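Local atomic coordinates of putative phosphosugar isomerase (PDB entry 3G68), a protein that is probably a phosphosugar isomerase of the double-SIS family, whose members generally bind phosphorylated sugars or related carbohydrate derivatives. Residues Met2-Gln5 / Asp6-Glu10; Arg186-Ala189 / Val190-Ser194. All blocks are in the same frame, centred on the assembly; numbering follows the deposited sequence.

Contact 1 (Met2-Gln5 / Asp6-Glu10); sequences MTIQ and DYMLE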
HETATM    1  N   MSE B   2     -49.095  -7.724  -8.672  1.00 30.22           N
HETATM    2  CA  MSE B   2     -48.387  -6.519  -8.212  1.00 28.02           C
HETATM    3  C   MSE B   2     -49.266  -5.628  -7.335  1.00 23.98           C
HETATM    4  O   MSE B   2     -50.404  -5.318  -7.684  1.00 24.59           O
HETATM    5  CB  MSE B   2     -47.914  -5.697  -9.399  1.00 29.70           C
HETATM    6  CG  MSE B   2     -46.935  -6.420 -10.295  1.00 36.67           C
HETATM    7 SE   MSE B   2     -45.088  -6.255  -9.751  0.75 54.26          SE
HETATM    8  CE  MSE B   2     -44.545  -4.519 -10.609  1.00 40.97           C
ATOM      9  N   THR B   3     -48.720  -5.239  -6.193  1.00 17.56           N
ATOM     10  CA  THR B   3     -49.400  -4.355  -5.262  1.00 15.37           C
ATOM     11  C   THR B   3     -48.959  -2.902  -5.484  1.00 13.29           C
ATOM     12  O   THR B   3     -48.000  -2.608  -6.228  1.00 12.89           O
ATOM     13  CB  THR B   3     -49.030  -4.743  -3.846  1.00 14.70           C
ATOM     14  OG1 THR B   3     -47.622  -4.618  -3.683  1.00 14.30           O
ATOM     15  CG2 THR B   3     -49.433  -6.202  -3.560  1.00 12.75           C
ATOM     16  N   ILE B   4     -49.657  -1.985  -4.816  1.00 11.83           N
ATOM     17  CA  ILE B   4     -49.296  -0.588  -4.818  1.00  9.02           C
ATOM     18  C   ILE B   4     -47.819  -0.454  -4.392  1.00  7.68           C
ATOM     19  O   ILE B   4     -47.058   0.268  -5.026  1.00  6.78           O
ATOM     20  CB  ILE B   4     -50.221   0.206  -3.843  1.00  9.22           C
ATOM     21  CG1 ILE B   4     -51.650   0.339  -4.420  1.00 10.41           C
ATOM     22  CG2 ILE B   4     -49.673   1.592  -3.562  1.00 10.14           C
ATOM     23  CD1 ILE B   4     -52.700   0.829  -3.331  1.00  8.58           C
ATOM     24  N   GLN B   5     -47.416  -1.194  -3.355  1.00  9.70           N
ATOM     25  CA  GLN B   5     -46.034  -1.105  -2.846  1.00  9.74           C
ATOM     26  C   GLN B   5     -45.013  -1.539  -3.913  1.00 11.72           C
ATOM     27  O   GLN B   5     -43.953  -0.910  -4.032  1.00 12.57           O
ATOM     28  CB  GLN B   5     -45.828  -1.932  -1.587  1.00  8.72           C
ATOM     29  CG  GLN B   5     -46.661  -1.554  -0.337  1.00 12.18           C
ATOM     30  CD  GLN B   5     -48.012  -2.285  -0.203  1.00  9.64           C
ATOM     31  OE1 GLN B   5     -48.796  -2.387  -1.141  1.00 12.64           O
ATOM     32  NE2 GLN B   5     -48.260  -2.811   0.978  1.00 11.88           N
ATOM     33  N   ASP B   6     -45.341  -2.598  -4.665  1.00 10.31           N
ATOM     34  CA  ASP B   6     -44.488  -3.077  -5.756  1.00 13.13           C
ATOM     35  C   ASP B   6     -44.279  -1.972  -6.787  1.00 13.14           C
ATOM     36  O   ASP B   6     -43.137  -1.716  -7.182  1.00 11.31           O
ATOM     37  CB  ASP B   6     -45.054  -4.325  -6.449  1.00 13.65           C
ATOM     38  CG  ASP B   6     -45.082  -5.551  -5.540  1.00 13.95           C
ATOM     39  OD1 ASP B   6     -44.181  -5.744  -4.707  1.00 14.18           O
ATOM     40  OD2 ASP B   6     -46.028  -6.336  -5.653  1.00 20.87           O
ATOM     41  N   TYR B   7     -45.376  -1.333  -7.199  1.00 12.08           N
ATOM     42  CA  TYR B   7     -45.316  -0.262  -8.170  1.00 11.26           C
ATOM     43  C   TYR B   7     -44.594   0.951  -7.630  1.00 10.96           C
ATOM     44  O   TYR B   7     -43.858   1.572  -8.401  1.00 14.02           O
ATOM     45  CB  TYR B   7     -46.694   0.100  -8.718  1.00 11.60           C
ATOM     46  CG  TYR B   7     -47.336  -0.987  -9.549  1.00 11.91           C
ATOM     47  CD1 TYR B   7     -46.664  -1.545 -10.645  1.00 11.72           C
ATOM     48  CD2 TYR B   7     -48.654  -1.402  -9.311  1.00 14.20           C
ATOM     49  CE1 TYR B   7     -47.262  -2.522 -11.436  1.00 13.97           C
ATOM     50  CE2 TYR B   7     -49.265  -2.380 -10.116  1.00 11.23           C
ATOM     51  CZ  TYR B   7     -48.555  -2.936 -11.158  1.00 16.67           C
ATOM     52  OH  TYR B   7     -49.135  -3.878 -11.953  1.00 14.13           O
HETATM   53  N   MSE B   8     -44.795   1.300  -6.347  1.00 11.27           N
HETATM   54  CA  MSE B   8     -44.027   2.421  -5.723  1.00 11.51           C
HETATM   55  C   MSE B   8     -42.515   2.117  -5.747  1.00 12.07           C
HETATM   56  O   MSE B   8     -41.727   2.908  -6.238  1.00 11.83           O
HETATM   57  CB  MSE B   8     -44.476   2.696  -4.288  1.00 11.69           C
HETATM   58  CG  MSE B   8     -45.829   3.332  -4.206  1.00  7.05           C
HETATM   59 SE   MSE B   8     -46.394   3.472  -2.372  0.75 14.22          SE
HETATM   60  CE  MSE B   8     -45.015   5.009  -1.957  1.00  8.51           C
ATOM     61  N   LEU B   9     -42.138   0.935  -5.268  1.00 12.46           N
ATOM     62  CA  LEU B   9     -40.731   0.521  -5.238  1.00 13.05           C
ATOM     63  C   LEU B   9     -40.054   0.460  -6.631  1.00 14.35           C
ATOM     64  O   LEU B   9     -38.836   0.706  -6.720  1.00 12.86           O
ATOM     65  CB  LEU B   9     -40.565  -0.791  -4.460  1.00 12.76           C
ATOM     66  CG  LEU B   9     -40.873  -0.653  -2.966  1.00 14.81           C
ATOM     67  CD1 LEU B   9     -40.824  -2.010  -2.269  1.00 10.04           C
ATOM     68  CD2 LEU B   9     -39.940   0.304  -2.268  1.00 10.22           C
ATOM     69  N   GLU B  10     -40.835   0.189  -7.692  1.00 12.58           N
ATOM     70  CA  GLU B  10     -40.344   0.189  -9.093  1.00 12.97           C
ATOM     71  C   GLU B  10     -40.069   1.605  -9.635  1.00 12.22           C
ATOM     72  O   GLU B  10     -39.344   1.788 -10.629  1.00 13.02           O
ATOM     73  CB  GLU B  10     -41.451  -0.401  -9.991  1.00 12.21           C
ATOM     74  CG  GLU B  10     -41.020  -0.789 -11.360  1.00 20.01           C
ATOM     75  CD  GLU B  10     -42.157  -1.246 -12.253  1.00 13.82           C
ATOM     76  OE1 GLU B  10     -41.859  -1.494 -13.434  1.00 17.99           O
ATOM     77  OE2 GLU B  10     -43.319  -1.358 -11.830  1.00 12.03           O
TER
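T3 and D6 face each other across the first turn of helix 4-20 and exchange backbone and side-chain groups. T3 N donates to D6 OD2 at 3.0 Å in an almost straight bond (174°), meeting the oxygen on its anti side and somewhat out of the carboxylate plane. In return D6 N reaches T3 OG1 at 3.2 Å, so each side chain occupies an amide that has no earlier carbonyl within the helix to bond to. Threonine suits this place because its short hydroxyl, turned to lie between backbone N and carbonyl carbon (chi1 60°), can fold back over the helix start; aspartate, with its negative charge, probably also interacts well with the helix dipole.

Beside the cap, the selenomethionine M2 runs across the Y7 ring at about a right angle. Its CB sits 3.3 Å from Y7 CZ, and bends at chi2 and chi3 bring CE back to 3.5 Å from Y7 CE1. The selenium of M2 stands oblique to the Y7 ring, 5.2 Å from its centroid and 31° off the normal, a Met-aromatic contact, while also lying near D6 CB. E10 OE2 stands at the ring edge, in its plane, and touches M2 CE; this carboxylate is paired with K145 and R14, while Y7 OH takes K139 N.

I4 and M8 lie side by side, with I4 CG2 4.0 Å from the selenium of M8, supplying apolar bulk on a buried side. With T3 as N-cap and D6 three residues on, this is a classic capping box opening an alpha-helix.

Contact 2 (Arg186-Ala189 / Val190-Ser194); sequences RFEA and VYKLS. With EDO (1,2-ethanediol), chain E.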
ATOM      1  N   ARG B 186     -33.582   9.567  -3.010  1.00  9.88           N
ATOM      2  CA  ARG B 186     -34.092   9.598  -1.625  1.00 10.41           C
ATOM      3  C   ARG B 186     -35.404   8.849  -1.457  1.00 10.31           C
ATOM      4  O   ARG B 186     -35.865   8.637  -0.327  1.00  8.70           O
ATOM      5  CB  ARG B 186     -34.296  11.048  -1.179  1.00 11.90           C
ATOM      6  CG  ARG B 186     -32.979  11.799  -1.171  1.00 11.15           C
ATOM      7  CD  ARG B 186     -33.170  13.138  -0.554  1.00 20.34           C
ATOM      8  NE  ARG B 186     -31.912  13.832  -0.399  1.00 22.19           N
ATOM      9  CZ  ARG B 186     -31.770  14.988   0.232  1.00 27.01           C
ATOM     10  NH1 ARG B 186     -32.811  15.594   0.781  1.00 27.54           N
ATOM     11  NH2 ARG B 186     -30.562  15.535   0.323  1.00 29.86           N
ATOM     12  N   PHE B 187     -36.014   8.450  -2.569  1.00  9.91           N
ATOM     13  CA  PHE B 187     -37.328   7.803  -2.555  1.00  9.30           C
ATOM     14  C   PHE B 187     -37.355   6.589  -1.636  1.00 10.19           C
ATOM     15  O   PHE B 187     -38.220   6.489  -0.772  1.00  8.48           O
ATOM     16  CB  PHE B 187     -37.719   7.473  -3.999  1.00  9.08           C
ATOM     17  CG  PHE B 187     -39.113   6.934  -4.178  1.00 10.89           C
ATOM     18  CD1 PHE B 187     -39.427   5.619  -3.835  1.00  9.09           C
ATOM     19  CD2 PHE B 187     -40.106   7.725  -4.812  1.00 11.10           C
ATOM     20  CE1 PHE B 187     -40.716   5.111  -4.053  1.00  9.33           C
ATOM     21  CE2 PHE B 187     -41.386   7.235  -5.020  1.00 11.64           C
ATOM     22  CZ  PHE B 187     -41.705   5.938  -4.658  1.00 12.90           C
ATOM     23  N   GLU B 188     -36.405   5.669  -1.817  1.00  9.67           N
ATOM     24  CA  GLU B 188     -36.311   4.444  -1.000  1.00 11.11           C
ATOM     25  C   GLU B 188     -36.163   4.751   0.471  1.00  8.11           C
ATOM     26  O   GLU B 188     -36.842   4.136   1.294  1.00  9.10           O
ATOM     27  CB  GLU B 188     -35.094   3.617  -1.457  1.00 13.33           C
ATOM     28  CG  GLU B 188     -34.828   2.333  -0.683  1.00 19.49           C
ATOM     29  CD  GLU B 188     -35.717   1.184  -1.095  1.00 27.81           C
ATOM     30  OE1 GLU B 188     -36.439   1.305  -2.116  1.00 34.03           O
ATOM     31  OE2 GLU B 188     -35.668   0.150  -0.400  1.00 34.56           O
ATOM     32  N   ALA B 189     -35.252   5.672   0.813  1.00  7.23           N
ATOM     33  CA  ALA B 189     -35.046   6.057   2.223  1.00  7.33           C
ATOM     34  C   ALA B 189     -36.348   6.613   2.849  1.00  6.81           C
ATOM     35  O   ALA B 189     -36.712   6.259   3.999  1.00  6.35           O
ATOM     36  CB  ALA B 189     -33.906   7.071   2.349  1.00  7.52           C
ATOM     37  N   VAL B 190     -37.052   7.457   2.085  1.00  8.02           N
ATOM     38  CA  VAL B 190     -38.344   8.007   2.546  1.00  7.47           C
ATOM     39  C   VAL B 190     -39.398   6.888   2.741  1.00  7.20           C
ATOM     40  O   VAL B 190     -40.148   6.881   3.720  1.00  7.71           O
ATOM     41  CB  VAL B 190     -38.827   9.161   1.608  1.00  6.84           C
ATOM     42  CG1 VAL B 190     -40.302   9.564   1.926  1.00  6.93           C
ATOM     43  CG2 VAL B 190     -37.860  10.351   1.709  1.00  6.15           C
ATOM     44  N   TYR B 191     -39.445   5.935   1.809  1.00  6.95           N
ATOM     45  CA  TYR B 191     -40.342   4.782   1.890  1.00  7.44           C
ATOM     46  C   TYR B 191     -40.104   3.984   3.192  1.00  8.74           C
ATOM     47  O   TYR B 191     -41.049   3.654   3.939  1.00  7.11           O
ATOM     48  CB  TYR B 191     -40.141   3.910   0.648  1.00  6.74           C
ATOM     49  CG  TYR B 191     -41.089   2.755   0.507  1.00  6.89           C
ATOM     50  CD1 TYR B 191     -40.902   1.596   1.220  1.00  8.24           C
ATOM     51  CD2 TYR B 191     -42.155   2.812  -0.397  1.00  8.22           C
ATOM     52  CE1 TYR B 191     -41.760   0.533   1.078  1.00  7.75           C
ATOM     53  CE2 TYR B 191     -43.025   1.754  -0.542  1.00  8.81           C
ATOM     54  CZ  TYR B 191     -42.824   0.628   0.214  1.00  6.48           C
ATOM     55  OH  TYR B 191     -43.653  -0.450   0.135  1.00 15.09           O
ATOM     56  N   LYS B 192     -38.837   3.686   3.482  1.00  8.12           N
ATOM     57  CA  LYS B 192     -38.471   2.959   4.691  1.00  9.14           C
ATOM     58  C   LYS B 192     -38.917   3.688   5.958  1.00  8.50           C
ATOM     59  O   LYS B 192     -39.493   3.077   6.841  1.00  7.55           O
ATOM     60  CB  LYS B 192     -36.971   2.750   4.732  1.00  9.63           C
ATOM     61  CG  LYS B 192     -36.455   1.716   3.727  1.00 10.85           C
ATOM     62  CD  LYS B 192     -34.907   1.784   3.736  1.00 13.10           C
ATOM     63  CE  LYS B 192     -34.257   0.746   2.869  1.00 20.24           C
ATOM     64  NZ  LYS B 192     -32.766   0.913   2.877  1.00 16.51           N
ATOM     65  N   LEU B 193     -38.665   4.991   6.038  1.00  7.32           N
ATOM     66  CA  LEU B 193     -39.094   5.756   7.223  1.00  8.72           C
ATOM     67  C   LEU B 193     -40.631   5.824   7.296  1.00  8.57           C
ATOM     68  O   LEU B 193     -41.219   5.704   8.373  1.00  7.15           O
ATOM     69  CB  LEU B 193     -38.491   7.132   7.201  1.00  8.39           C
ATOM     70  CG  LEU B 193     -36.975   7.204   7.414  1.00 13.10           C
ATOM     71  CD1 LEU B 193     -36.479   8.566   6.974  1.00 11.82           C
ATOM     72  CD2 LEU B 193     -36.675   6.916   8.895  1.00  8.42           C
ATOM     73  N   SER B 194     -41.268   5.982   6.141  1.00  9.26           N
ATOM     74  CA  SER B 194     -42.742   5.952   6.078  1.00  8.70           C
ATOM     75  C   SER B 194     -43.331   4.666   6.664  1.00  8.63           C
ATOM     76  O   SER B 194     -44.274   4.710   7.459  1.00  6.42           O
ATOM     77  CB  SER B 194     -43.212   6.152   4.650  1.00  9.25           C
ATOM     78  OG  SER B 194     -42.802   7.416   4.154  1.00  8.35           O
TER
HETATM   79  C1  EDO E 353     -31.473  -1.682   0.841  1.00 43.88           C
HETATM   80  O1  EDO E 353     -31.209  -1.367   2.216  1.00 50.00           O
HETATM   81  C2  EDO E 353     -30.829  -0.595  -0.001  1.00 40.15           C
HETATM   82  O2  EDO E 353     -31.537   0.647   0.067  1.00 32.28           O
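E188 and K192, one turn apart near the start of the alpha-helix 187-200, form an i to i+4 pair of opposite charge that approaches without closing into a salt bridge. The two side chains cross at a slant. E188 leaves with CG trans to the backbone N (chi1 178°) and then bends at chi2, which brings OE2 to 3.6 Å from K192 CE; E188 OE2 is 4.4 Å from K192 NZ, so the attraction is probably modest. K192 is extended beyond CG, its aliphatic part passing E188 O, and long enough to carry the ammonium to a bound 1,2-ethanediol. There K192 NZ donates to O1 of the diol at 2.8 Å and to O2 at 3.1 Å. The diol, probably from the crystallisation liquor, is also hydrogen-bonded to T3 and D6 of the second subunit, so it bridges two chains.

Behind these groups lie the i to i+4 backbone bonds: the amides of V190, Y191, K192 and L193 donate in turn to the carbonyl oxygens of R186, F187, E188 and A189. V190 CG2 lies 3.3 Å from R186 O, and this small branched side chain also packs on V316 and I301. Small A189 lets G1 of the second subunit come close, and R186 forms a salt bridge with E137 of that subunit. On the inner side Y191 has CG trans to the backbone N (chi1 -174°), which sends the ring toward Q5 and L9 of helix 4-20, while F187 meets Y148 edge-to-face.

Further along, V190 O is gripped twice, by S194 N at 2.8 Å and by S194 OG at 2.7 Å, the hydroxyl donating from above the carbonyl plane, 42° out of it.

How the contacts relate
The two contacts lie in the opening turns of helices 4-20 and 187-200, their centres about 13 Å apart, and touch directly. Y191 carries much of this junction: Y191 OH lies 3.1 Å from Q5 CB, and its ring meets L9. Helix 316-324 touches both, through Q5 and M8 in one and F187, V190 and Y191 in the other. Each is partly buried, but contact 1 includes exposed residues, M2 and T3 at the chain terminus and L9 on the helix, whereas contact 2 has none. Their polar chemistry differs accordingly: reciprocal side-chain capping of backbone amides in 2-5/6-10, against charged side chains in 186-189/190-194 that look outward to the second subunit.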